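Local coordinates for protein proteasome accessory factor B/C (PafBC) (PDB 6SJ9) that probably acts as a transcriptional regulator of the bacterial DNA damage response, combining winged helix-turn-helix domains with WYL domains, at residues 620-625 / 629-634; 597-602 / 633-638; 139-144 / 293-298; 320-325 / 646-651. All coordinates share one frame; numbering follows the deposited sequence.

Contact 1: residues 620-625 / 629-634; sequences VRFGDA and PMFVSQ
The Phe622 ring lays its edge over one face of the Phe631 ring. The pair joins the third strand (616-622) of a ferredoxin-like WCX domain to helix 627-634, the second helix of the same beta-alpha-beta-beta-alpha-beta fold. The stack is edge-to-face. The two centroids lie 5.0 Å apart and the planes meet at 62°. Phe622 CZ does most of the touching, and comes 3.6 Å from Phe631 CD2, off-centre and near the rim of that ring. Phe631 is brought over by a CG anti to its own backbone N (chi1 178°), which turns the ring out of the helix toward the sheet. Tyr603 packs against both rings. Phe622 also touches Val588, and Phe631 touches Leu590, both of strand 586-592. The ring pair is buried and purely apolar. Between strand and helix the chain turns sharply. There Asp624 OD2 accepts from Gly626 N and caps the turn that enters the helix. Pro629 sits in the first turns of that helix. It has no N-H to give to the Ala625 carbonyl, so the two meet by packing alone, with Pro629 CD 3.6 Å from Ala625 O.

Contact 2: residues 597-602 / 633-638; sequences AGLADD and SQHGGS
Leu599, in the short helix 599-602, is the residue of 597-602 that reaches His635. Its CD1 methyl stands almost exactly over the centre of the imidazole, 3.9 Å from the His635 ring centroid and 9° off the ring normal. This is a CH-pi contact. The CD2 methyl serves the far end of the same ring, with Leu599 CD2 3.7 Å from His635 NE2. Gln634 CG covers the opposite face, so the imidazole is sandwiched between aliphatic groups. Its ND1 is hydrogen-bonded to Phe631 O one turn back, which fixes the ring's rotation. Replacing His635 by an alanine would probably leave the Leu599 methyls without their flat partner and the Phe631 carbonyl without this bond. Leu599 CD1 also approaches Ser638 OG at 4.2 Å. Residues 635-638 form a type I' beta turn, in which His635 O accepts hydrogen bonds from both Ser638 N and Ser638 OG, the latter at 3.2 Å. The turn leads from the second helix of the ferredoxin-like WCX domain into its last strand, 639-643. Further along, Ala600 packs on Leu616 and Ala618 of strand 616-622. Asp601 OD1 accepts from Arg341 N, and Asp602 OD1 forms a salt bridge with Arg341 NH1.

Contact 3: residues 139-144 / 293-298; sequences VQPRIK and ASYGPH
Pro141 presses its ring into the corner made by Ser294 and Tyr295, in the segment that runs on from helix 285-294. This helix is the second one of the first ferredoxin-like WCX domain. Pro141 belongs to the irregular linker between helices 95-118 and 147-159, so the contact ties that linker to the domain. The tight part is buried. Pro141 CG comes 3.0 Å from Ser294 OG, very close for a carbon and an oxygen. That hydroxyl is hydrogen-bonded to Glu291 O, one turn back in the helix. Ser294 chi1, at 95°, is off the usual staggered positions, and OG lies against the proline. The same Pro141 CG lies 3.7 Å from Tyr295 CE1, where the two side chains cross at about a right angle. Tyr295 OH is hydrogen-bonded to Glu291 OE2.

The other side is looser. Gln140 leads its amide away, toward a weak bond with Leu393 O, and Arg142, partly exposed, turns to Glu109 in a salt bridge. Past the tyrosine, Gly296 leaves the helix with positive phi; a CB there would clash with Pro297 CD. With a phenylalanine in place of Tyr295, Glu291 OE2 would probably lose its hydroxyl partner and the proline part of its cover. That hydroxyl is held at the outer end of the ring, where Tyr295 OH lies 3.4 Å from Pro141 CD.

Contact 4: residues 320-325 / 646-651; sequences DFDDAP and SLRQET
Asp322 and Arg648 reach toward each other from opposite directions and meet in a salt bridge. Arg648 NE donates to Asp322 OD2 at 2.8 Å, and the bond is nearly straight at 173°. The nitrogen meets OD2 on its syn side, somewhat tilted out of the carboxylate plane, yet the oxygen lies in the guanidinium plane. The two planes stand 84° apart, so the carboxylate does not face the guanidinium flat. Arg648 gets there with a fully extended chain, and Asp322 with CG anti to its backbone N.

A second hydrogen bond, to a neutral backbone carbonyl, completes a side-on grip. Arg648 NH2 donates to Asp322 O at 2.9 Å, in the plane of that carbonyl but less straight, at 139°. The carbonyl belongs to the last turn of helix 305-323. The arginine thus holds one residue by both its carboxylate and its backbone.

Arg652 adds further salt bridges. Asp322 OD1 forms one with Arg652 NH1, so both carboxylate oxygens are engaged and the group is likely to stay ionised. Asp323 OD1 also binds Arg652.

Packing is minor here: Arg648 touches Ile641 of strand 639-643. The whole is a surface salt-bridge cluster between two helices, each of which follows the last strand of a ferredoxin-like WCX fold.

Contacts 1 and 2 lie within the second WCX domain, their centres 10 Å apart. They share Ser633 and Gln634 of helix 627-634. Contact 3, its centre 11 Å from that of contact 1, joins the first WCX domain to the loop between helices 95-118 and 147-159. First along the chain, it meets the second domain through hydrogen bonds from Ser633 OG to Ala293 O and from Gln634 NE2 to Arg142 O. Contact 4 encloses contacts 1 and 2 in sequence and bridges the two halves at the surface, its centre about 19 Å from that of contact 3. Helix 627-634 thus packs on its own sheet and bonds to the first half, while the turn after it meets helix 599-602.

Contact 1: residues 620-625 / 629-634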
loop_
_atom_site.group_PDB
_atom_site.type_symbol
_atom_site.label_atom_id
_atom_site.label_comp_id
_atom_site.label_asym_id
_atom_site.label_seq_id
_atom_site.Cartn_x
_atom_site.Cartn_y
_atom_site.Cartn_z
ATOM N N VAL A 620 -17.792 1.117 -9.027
ATOM C CA VAL A 620 -16.875 1.128 -7.891
ATOM C C VAL A 620 -17.251 2.250 -6.924
ATOM O O VAL A 620 -17.756 3.297 -7.329
ATOM C CB VAL A 620 -15.390 1.287 -8.343
ATOM C CG1 VAL A 620 -15.006 0.176 -9.305
ATOM C CG2 VAL A 620 -15.170 2.588 -8.990
ATOM N N ARG A 621 -16.901 2.065 -5.649
ATOM C CA ARG A 621 -17.029 3.093 -4.624
ATOM C C ARG A 621 -15.684 3.778 -4.405
ATOM O O ARG A 621 -14.716 3.128 -4.019
ATOM C CB ARG A 621 -17.521 2.486 -3.309
ATOM C CG ARG A 621 -18.914 1.853 -3.390
ATOM C CD ARG A 621 -19.212 0.970 -2.142
ATOM N NE ARG A 621 -19.265 1.724 -0.872
ATOM C CZ ARG A 621 -20.392 2.121 -0.267
ATOM N NH1 ARG A 621 -21.582 1.854 -0.814
ATOM N NH2 ARG A 621 -20.339 2.786 0.887
ATOM N N PHE A 622 -15.624 5.085 -4.653
ATOM C CA PHE A 622 -14.447 5.896 -4.372
ATOM C C PHE A 622 -14.643 6.606 -3.051
ATOM O O PHE A 622 -15.775 6.979 -2.696
ATOM C CB PHE A 622 -14.194 6.927 -5.469
ATOM C CG PHE A 622 -13.479 6.366 -6.624
ATOM C CD1 PHE A 622 -14.193 5.884 -7.716
ATOM C CD2 PHE A 622 -12.105 6.273 -6.630
ATOM C CE1 PHE A 622 -13.516 5.336 -8.802
ATOM C CE2 PHE A 622 -11.425 5.729 -7.702
ATOM C CZ PHE A 622 -12.122 5.252 -8.791
ATOM N N GLY A 623 -13.534 6.744 -2.313
ATOM C CA GLY A 623 -13.570 7.316 -0.979
ATOM C C GLY A 623 -13.961 8.776 -0.967
ATOM O O GLY A 623 -14.548 9.249 0.015
ATOM N N ASP A 624 -13.647 9.500 -2.045
ATOM C CA ASP A 624 -13.913 10.917 -2.140
ATOM C C ASP A 624 -13.988 11.255 -3.626
ATOM O O ASP A 624 -13.155 10.802 -4.415
ATOM C CB ASP A 624 -12.805 11.745 -1.458
ATOM C CG ASP A 624 -13.117 13.256 -1.458
ATOM O OD1 ASP A 624 -13.735 13.719 -0.465
ATOM O OD2 ASP A 624 -12.787 13.971 -2.445
ATOM N N ALA A 625 -14.984 12.066 -3.998
ATOM C CA ALA A 625 -15.134 12.426 -5.405
ATOM C C ALA A 625 -13.941 13.214 -5.915
ATOM O O ALA A 625 -13.695 13.215 -7.125
ATOM C CB ALA A 625 -16.425 13.221 -5.633
ATOM N N PRO A 629 -10.694 12.669 -10.608
ATOM C CA PRO A 629 -9.993 13.187 -11.808
ATOM C C PRO A 629 -8.516 12.782 -11.893
ATOM O O PRO A 629 -8.013 12.469 -12.984
ATOM C CB PRO A 629 -10.169 14.709 -11.674
ATOM C CG PRO A 629 -11.429 14.861 -10.861
ATOM C CD PRO A 629 -11.356 13.748 -9.852
HETATM N N MSE A 630 -7.797 12.829 -10.785
HETATM C CA MSE A 630 -6.436 12.275 -10.698
HETATM C C MSE A 630 -6.362 10.806 -11.115
HETATM O O MSE A 630 -5.536 10.449 -11.936
HETATM C CB MSE A 630 -5.900 12.396 -9.284
HETATM C CG MSE A 630 -5.897 13.807 -8.743
HETATM SE SE MSE A 630 -4.965 13.835 -7.013
HETATM C CE MSE A 630 -5.960 12.379 -6.126
ATOM N N PHE A 631 -7.249 9.978 -10.559
ATOM C CA PHE A 631 -7.362 8.586 -10.990
ATOM C C PHE A 631 -7.495 8.481 -12.512
ATOM O O PHE A 631 -6.705 7.791 -13.170
ATOM C CB PHE A 631 -8.564 7.957 -10.288
ATOM C CG PHE A 631 -8.834 6.515 -10.671
ATOM C CD1 PHE A 631 -8.024 5.493 -10.198
ATOM C CD2 PHE A 631 -9.901 6.183 -11.508
ATOM C CE1 PHE A 631 -8.272 4.166 -10.540
ATOM C CE2 PHE A 631 -10.136 4.865 -11.864
ATOM C CZ PHE A 631 -9.323 3.854 -11.370
ATOM N N VAL A 632 -8.425 9.253 -13.114
ATOM C CA VAL A 632 -8.676 9.082 -14.546
ATOM C C VAL A 632 -7.487 9.599 -15.355
ATOM O O VAL A 632 -7.081 8.992 -16.361
ATOM C CB VAL A 632 -9.988 9.782 -14.974
ATOM C CG1 VAL A 632 -10.154 9.740 -16.484
ATOM C CG2 VAL A 632 -11.212 9.194 -14.275
ATOM N N SER A 633 -6.936 10.754 -14.974
ATOM C CA SER A 633 -5.821 11.254 -15.772
ATOM C C SER A 633 -4.578 10.405 -15.552
ATOM O O SER A 633 -3.845 10.132 -16.501
ATOM C CB SER A 633 -5.533 12.736 -15.475
ATOM O OG SER A 633 -5.059 12.949 -14.149
ATOM N N GLN A 634 -4.365 9.902 -14.331
ATOM C CA GLN A 634 -3.224 9.014 -14.110
ATOM C C GLN A 634 -3.216 7.880 -15.118
ATOM O O GLN A 634 -2.213 7.632 -15.796
ATOM C CB GLN A 634 -3.255 8.424 -12.698
ATOM C CG GLN A 634 -2.168 7.412 -12.541
ATOM C CD GLN A 634 -2.076 6.847 -11.156
ATOM O OE1 GLN A 634 -2.588 7.418 -10.207
ATOM N NE2 GLN A 634 -1.429 5.697 -11.038
#

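Contact 2: residues 597-602 / 633-638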
loop_
_atom_site.group_PDB
_atom_site.type_symbol
_atom_site.label_atom_id
_atom_site.label_comp_id
_atom_site.label_asym_id
_atom_site.label_seq_id
_atom_site.Cartn_x
_atom_site.Cartn_y
_atom_site.Cartn_z
ATOM N N ALA A 597 -7.991 -3.541 -17.161
ATOM C CA ALA A 597 -9.077 -4.275 -16.527
ATOM C C ALA A 597 -8.777 -4.560 -15.058
ATOM O O ALA A 597 -9.702 -4.701 -14.253
ATOM C CB ALA A 597 -9.343 -5.571 -17.308
ATOM N N GLY A 598 -7.495 -4.660 -14.698
ATOM C CA GLY A 598 -7.094 -4.891 -13.309
ATOM C C GLY A 598 -7.539 -3.833 -12.307
ATOM O O GLY A 598 -7.630 -4.124 -11.099
ATOM N N LEU A 599 -7.857 -2.622 -12.765
ATOM C CA LEU A 599 -8.322 -1.609 -11.817
ATOM C C LEU A 599 -9.633 -1.997 -11.130
ATOM O O LEU A 599 -9.872 -1.585 -9.987
ATOM C CB LEU A 599 -8.437 -0.277 -12.533
ATOM C CG LEU A 599 -7.088 0.185 -13.091
ATOM C CD1 LEU A 599 -7.299 1.392 -13.899
ATOM C CD2 LEU A 599 -6.118 0.519 -11.911
ATOM N N ALA A 600 -10.490 -2.802 -11.787
ATOM C CA ALA A 600 -11.732 -3.238 -11.142
ATOM C C ALA A 600 -11.456 -4.064 -9.897
ATOM O O ALA A 600 -12.293 -4.098 -8.981
ATOM C CB ALA A 600 -12.620 -4.049 -12.103
ATOM N N ASP A 601 -10.329 -4.795 -9.873
ATOM C CA ASP A 601 -9.941 -5.536 -8.660
ATOM C C ASP A 601 -9.338 -4.612 -7.602
ATOM O O ASP A 601 -9.659 -4.709 -6.407
ATOM C CB ASP A 601 -8.935 -6.611 -9.037
ATOM C CG ASP A 601 -9.566 -7.784 -9.784
ATOM O OD1 ASP A 601 -10.752 -8.144 -9.540
ATOM O OD2 ASP A 601 -8.844 -8.318 -10.656
ATOM N N ASP A 602 -8.463 -3.713 -8.034
ATOM C CA ASP A 602 -7.833 -2.792 -7.100
ATOM C C ASP A 602 -8.874 -2.003 -6.314
ATOM O O ASP A 602 -8.642 -1.679 -5.148
ATOM C CB ASP A 602 -6.903 -1.836 -7.866
ATOM C CG ASP A 602 -5.769 -2.561 -8.573
ATOM O OD1 ASP A 602 -5.544 -3.776 -8.314
ATOM O OD2 ASP A 602 -5.141 -1.941 -9.450
ATOM N N SER A 633 -6.936 10.754 -14.974
ATOM C CA SER A 633 -5.821 11.254 -15.772
ATOM C C SER A 633 -4.578 10.405 -15.552
ATOM O O SER A 633 -3.845 10.132 -16.501
ATOM C CB SER A 633 -5.533 12.736 -15.475
ATOM O OG SER A 633 -5.059 12.949 -14.149
ATOM N N GLN A 634 -4.365 9.902 -14.331
ATOM C CA GLN A 634 -3.224 9.014 -14.110
ATOM C C GLN A 634 -3.216 7.880 -15.118
ATOM O O GLN A 634 -2.213 7.632 -15.796
ATOM C CB GLN A 634 -3.255 8.424 -12.698
ATOM C CG GLN A 634 -2.168 7.412 -12.541
ATOM C CD GLN A 634 -2.076 6.847 -11.156
ATOM O OE1 GLN A 634 -2.588 7.418 -10.207
ATOM N NE2 GLN A 634 -1.429 5.697 -11.038
ATOM N N HIS A 635 -4.350 7.238 -15.295
ATOM C CA HIS A 635 -4.384 6.012 -16.078
ATOM C C HIS A 635 -4.552 6.250 -17.571
ATOM O O HIS A 635 -4.653 5.282 -18.329
ATOM C CB HIS A 635 -5.475 5.106 -15.514
ATOM C CG HIS A 635 -5.068 4.530 -14.208
ATOM N ND1 HIS A 635 -5.586 4.970 -13.009
ATOM C CD2 HIS A 635 -4.095 3.639 -13.900
ATOM C CE1 HIS A 635 -4.982 4.333 -12.018
ATOM N NE2 HIS A 635 -4.073 3.519 -12.531
ATOM N N GLY A 636 -4.576 7.504 -18.003
ATOM C CA GLY A 636 -4.235 7.852 -19.378
ATOM C C GLY A 636 -4.925 7.072 -20.480
ATOM O O GLY A 636 -4.261 6.592 -21.398
ATOM N N GLY A 637 -6.253 6.983 -20.434
ATOM C CA GLY A 637 -7.010 6.311 -21.470
ATOM C C GLY A 637 -7.525 4.924 -21.121
ATOM O O GLY A 637 -8.384 4.411 -21.830
ATOM N N SER A 638 -7.061 4.304 -20.053
ATOM C CA SER A 638 -7.620 2.996 -19.747
ATOM C C SER A 638 -8.892 3.097 -18.913
ATOM O O SER A 638 -9.587 2.086 -18.719
ATOM C CB SER A 638 -6.577 2.148 -19.036
ATOM O OG SER A 638 -6.420 2.678 -17.753
#

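Contact 3: residues 139-144 / 293-298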
loop_
_atom_site.group_PDB
_atom_site.type_symbol
_atom_site.label_atom_id
_atom_site.label_comp_id
_atom_site.label_asym_id
_atom_site.label_seq_id
_atom_site.Cartn_x
_atom_site.Cartn_y
_atom_site.Cartn_z
ATOM N N VAL A 139 1.396 10.290 0.916
ATOM C CA VAL A 139 0.697 9.523 -0.120
ATOM C C VAL A 139 1.117 10.054 -1.491
ATOM O O VAL A 139 1.011 11.256 -1.765
ATOM C CB VAL A 139 -0.845 9.571 0.028
ATOM C CG1 VAL A 139 -1.511 8.718 -1.025
ATOM C CG2 VAL A 139 -1.276 9.112 1.410
ATOM N N GLN A 140 1.567 9.159 -2.352
ATOM C CA GLN A 140 1.922 9.461 -3.726
ATOM C C GLN A 140 1.045 8.604 -4.619
ATOM O O GLN A 140 0.456 7.623 -4.149
ATOM C CB GLN A 140 3.410 9.161 -3.958
ATOM C CG GLN A 140 3.711 7.697 -3.996
ATOM C CD GLN A 140 5.192 7.389 -4.031
ATOM O OE1 GLN A 140 6.029 8.291 -4.046
ATOM N NE2 GLN A 140 5.521 6.107 -4.079
ATOM N N PRO A 141 0.928 8.933 -5.909
ATOM C CA PRO A 141 0.176 8.055 -6.813
ATOM C C PRO A 141 0.784 6.660 -6.826
ATOM O O PRO A 141 1.992 6.475 -6.696
ATOM C CB PRO A 141 0.314 8.741 -8.172
ATOM C CG PRO A 141 0.567 10.173 -7.814
ATOM C CD PRO A 141 1.382 10.156 -6.589
ATOM N N ARG A 142 -0.064 5.668 -6.947
ATOM C CA ARG A 142 0.402 4.298 -6.877
ATOM C C ARG A 142 0.745 3.838 -8.289
ATOM O O ARG A 142 -0.131 3.750 -9.161
ATOM C CB ARG A 142 -0.647 3.405 -6.226
ATOM C CG ARG A 142 -0.086 2.036 -5.938
ATOM C CD ARG A 142 0.852 2.108 -4.761
ATOM N NE ARG A 142 0.134 2.169 -3.496
ATOM C CZ ARG A 142 0.355 1.323 -2.497
ATOM N NH1 ARG A 142 -0.330 1.434 -1.368
ATOM N NH2 ARG A 142 1.247 0.346 -2.647
ATOM N N ILE A 143 2.024 3.597 -8.525
ATOM C CA ILE A 143 2.504 3.152 -9.813
ATOM C C ILE A 143 2.736 1.670 -9.715
ATOM O O ILE A 143 3.584 1.224 -8.944
ATOM C CB ILE A 143 3.785 3.853 -10.244
ATOM C CG1 ILE A 143 3.625 5.370 -10.129
ATOM C CG2 ILE A 143 4.125 3.358 -11.684
ATOM C CD1 ILE A 143 2.724 5.994 -11.115
ATOM N N LYS A 144 1.961 0.885 -10.435
ATOM C CA LYS A 144 2.131 -0.547 -10.299
ATOM C C LYS A 144 2.031 -1.168 -11.673
ATOM O O LYS A 144 1.505 -0.545 -12.594
ATOM C CB LYS A 144 1.083 -1.079 -9.309
ATOM C CG LYS A 144 -0.302 -1.046 -9.818
ATOM C CD LYS A 144 -1.190 -2.064 -9.111
ATOM C CE LYS A 144 -2.389 -1.345 -8.511
ATOM N NZ LYS A 144 -2.371 -1.151 -7.013
ATOM N N ALA A 293 0.950 12.767 -14.875
ATOM C CA ALA A 293 -0.400 12.818 -15.441
ATOM C C ALA A 293 -1.460 12.799 -14.353
ATOM O O ALA A 293 -2.532 13.407 -14.518
ATOM C CB ALA A 293 -0.641 11.598 -16.340
ATOM N N SER A 294 -1.183 12.072 -13.254
ATOM C CA SER A 294 -2.094 12.024 -12.117
ATOM C C SER A 294 -2.257 13.409 -11.497
ATOM O O SER A 294 -3.276 13.686 -10.848
ATOM C CB SER A 294 -1.623 10.960 -11.099
ATOM O OG SER A 294 -0.825 11.536 -10.081
ATOM N N TYR A 295 -1.283 14.275 -11.676
ATOM C CA TYR A 295 -1.351 15.610 -11.099
ATOM C C TYR A 295 -2.060 16.623 -12.019
ATOM O O TYR A 295 -2.319 17.758 -11.591
ATOM C CB TYR A 295 0.056 16.116 -10.765
ATOM C CG TYR A 295 0.832 15.296 -9.756
ATOM C CD1 TYR A 295 0.197 14.621 -8.723
ATOM C CD2 TYR A 295 2.216 15.168 -9.872
ATOM C CE1 TYR A 295 0.931 13.855 -7.801
ATOM C CE2 TYR A 295 2.962 14.421 -8.966
ATOM C CZ TYR A 295 2.321 13.761 -7.937
ATOM O OH TYR A 295 3.094 13.002 -7.069
ATOM N N GLY A 296 -2.400 16.238 -13.254
ATOM C CA GLY A 296 -3.147 17.093 -14.165
ATOM C C GLY A 296 -2.612 18.503 -14.406
ATOM O O GLY A 296 -1.473 18.707 -14.850
ATOM N N PRO A 297 -3.467 19.512 -14.194
ATOM C CA PRO A 297 -3.029 20.896 -14.429
ATOM C C PRO A 297 -2.073 21.427 -13.372
ATOM O O PRO A 297 -1.495 22.483 -13.589
ATOM C CB PRO A 297 -4.342 21.682 -14.423
ATOM C CG PRO A 297 -5.177 20.913 -13.438
ATOM C CD PRO A 297 -4.841 19.457 -13.653
ATOM N N HIS A 298 -1.845 20.721 -12.265
ATOM C CA HIS A 298 -0.904 21.213 -11.263
ATOM C C HIS A 298 0.551 21.150 -11.707
ATOM O O HIS A 298 1.415 21.649 -10.989
ATOM C CB HIS A 298 -1.062 20.431 -9.969
ATOM C CG HIS A 298 -2.389 20.610 -9.312
ATOM N ND1 HIS A 298 -3.156 21.750 -9.476
ATOM C CD2 HIS A 298 -3.100 19.787 -8.500
ATOM C CE1 HIS A 298 -4.278 21.621 -8.785
ATOM N NE2 HIS A 298 -4.266 20.441 -8.181
#

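Contact 4: residues 320-325 / 646-651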
loop_
_atom_site.group_PDB
_atom_site.type_symbol
_atom_site.label_atom_id
_atom_site.label_comp_id
_atom_site.label_asym_id
_atom_site.label_seq_id
_atom_site.Cartn_x
_atom_site.Cartn_y
_atom_site.Cartn_z
ATOM N N ASP A 320 -9.547 11.381 -25.340
ATOM C CA ASP A 320 -10.129 10.639 -26.459
ATOM C C ASP A 320 -11.092 9.551 -25.990
ATOM O O ASP A 320 -12.130 9.311 -26.634
ATOM C CB ASP A 320 -9.016 10.041 -27.316
ATOM C CG ASP A 320 -8.159 11.115 -27.986
ATOM O OD1 ASP A 320 -8.522 12.318 -27.941
ATOM O OD2 ASP A 320 -7.069 10.761 -28.473
ATOM N N PHE A 321 -10.755 8.852 -24.900
ATOM C CA PHE A 321 -11.670 7.827 -24.409
ATOM C C PHE A 321 -12.987 8.440 -23.950
ATOM O O PHE A 321 -14.064 7.891 -24.212
ATOM C CB PHE A 321 -11.004 7.012 -23.309
ATOM C CG PHE A 321 -11.647 5.680 -23.088
ATOM C CD1 PHE A 321 -12.537 5.162 -24.028
ATOM C CD2 PHE A 321 -11.330 4.916 -21.966
ATOM C CE1 PHE A 321 -13.127 3.924 -23.834
ATOM C CE2 PHE A 321 -11.900 3.669 -21.776
ATOM C CZ PHE A 321 -12.805 3.171 -22.702
ATOM N N ASP A 322 -12.928 9.582 -23.273
ATOM C CA ASP A 322 -14.145 10.283 -22.896
ATOM C C ASP A 322 -14.929 10.748 -24.132
ATOM O O ASP A 322 -16.151 10.958 -24.058
ATOM C CB ASP A 322 -13.724 11.457 -22.011
ATOM C CG ASP A 322 -14.852 12.295 -21.549
ATOM O OD1 ASP A 322 -14.863 13.491 -21.899
ATOM O OD2 ASP A 322 -15.695 11.784 -20.795
ATOM N N ASP A 323 -14.240 10.951 -25.265
ATOM C CA ASP A 323 -14.915 11.301 -26.510
ATOM C C ASP A 323 -15.616 10.124 -27.164
ATOM O O ASP A 323 -16.541 10.339 -27.960
ATOM C CB ASP A 323 -13.945 11.950 -27.491
ATOM C CG ASP A 323 -13.786 13.411 -27.215
ATOM O OD1 ASP A 323 -14.702 13.951 -26.548
ATOM O OD2 ASP A 323 -12.773 14.009 -27.649
ATOM N N ALA A 324 -15.184 8.902 -26.866
ATOM C CA ALA A 324 -15.760 7.731 -27.500
ATOM C C ALA A 324 -17.221 7.636 -27.075
ATOM O O ALA A 324 -17.613 8.185 -26.045
ATOM C CB ALA A 324 -14.992 6.471 -27.106
ATOM N N PRO A 325 -18.070 7.006 -27.864
ATOM C CA PRO A 325 -19.475 6.931 -27.461
ATOM C C PRO A 325 -19.654 6.010 -26.258
ATOM O O PRO A 325 -18.856 5.107 -25.999
ATOM C CB PRO A 325 -20.172 6.387 -28.711
ATOM C CG PRO A 325 -19.077 5.586 -29.423
ATOM C CD PRO A 325 -17.790 6.295 -29.125
ATOM N N SER A 646 -22.229 14.496 -13.562
ATOM C CA SER A 646 -21.524 15.611 -12.952
ATOM C C SER A 646 -20.039 15.281 -12.798
ATOM O O SER A 646 -19.171 16.015 -13.298
ATOM C CB SER A 646 -22.177 15.945 -11.608
ATOM O OG SER A 646 -22.297 14.769 -10.822
ATOM N N LEU A 647 -19.736 14.113 -12.212
ATOM C CA LEU A 647 -18.346 13.717 -12.002
ATOM C C LEU A 647 -17.616 13.515 -13.317
ATOM O O LEU A 647 -16.448 13.899 -13.438
ATOM C CB LEU A 647 -18.285 12.434 -11.165
ATOM C CG LEU A 647 -18.747 12.536 -9.714
ATOM C CD1 LEU A 647 -18.395 11.297 -8.944
ATOM C CD2 LEU A 647 -18.065 13.726 -9.078
ATOM N N ARG A 648 -18.304 12.999 -14.345
ATOM C CA ARG A 648 -17.631 12.790 -15.629
ATOM C C ARG A 648 -17.108 14.093 -16.223
ATOM O O ARG A 648 -15.975 14.147 -16.726
ATOM C CB ARG A 648 -18.570 12.112 -16.628
ATOM C CG ARG A 648 -17.985 12.042 -18.028
ATOM C CD ARG A 648 -19.036 11.704 -19.061
ATOM N NE ARG A 648 -18.498 11.645 -20.416
ATOM C CZ ARG A 648 -19.238 11.431 -21.505
ATOM N NH1 ARG A 648 -20.546 11.254 -21.396
ATOM N NH2 ARG A 648 -18.669 11.389 -22.705
ATOM N N GLN A 649 -17.952 15.133 -16.241
ATOM C CA GLN A 649 -17.562 16.411 -16.838
ATOM C C GLN A 649 -16.542 17.138 -15.973
ATOM O O GLN A 649 -15.629 17.795 -16.492
ATOM C CB GLN A 649 -18.793 17.294 -17.060
ATOM C CG GLN A 649 -19.774 16.714 -18.052
ATOM C CD GLN A 649 -20.812 17.728 -18.511
ATOM O OE1 GLN A 649 -20.776 18.900 -18.117
ATOM N NE2 GLN A 649 -21.745 17.279 -19.347
ATOM N N GLU A 650 -16.678 17.009 -14.652
ATOM C CA GLU A 650 -15.707 17.604 -13.748
ATOM C C GLU A 650 -14.318 17.004 -13.975
ATOM O O GLU A 650 -13.311 17.703 -13.814
ATOM C CB GLU A 650 -16.181 17.393 -12.313
ATOM C CG GLU A 650 -15.464 18.214 -11.265
ATOM C CD GLU A 650 -15.959 17.907 -9.852
ATOM O OE1 GLU A 650 -17.089 17.378 -9.698
ATOM O OE2 GLU A 650 -15.224 18.221 -8.890
ATOM N N THR A 651 -14.254 15.708 -14.325
ATOM C CA THR A 651 -12.991 15.057 -14.683
ATOM C C THR A 651 -12.510 15.488 -16.071
ATOM O O THR A 651 -11.309 15.698 -16.283
ATOM C CB THR A 651 -13.151 13.531 -14.615
ATOM O OG1 THR A 651 -13.076 13.109 -13.251
ATOM C CG2 THR A 651 -12.060 12.810 -15.422
#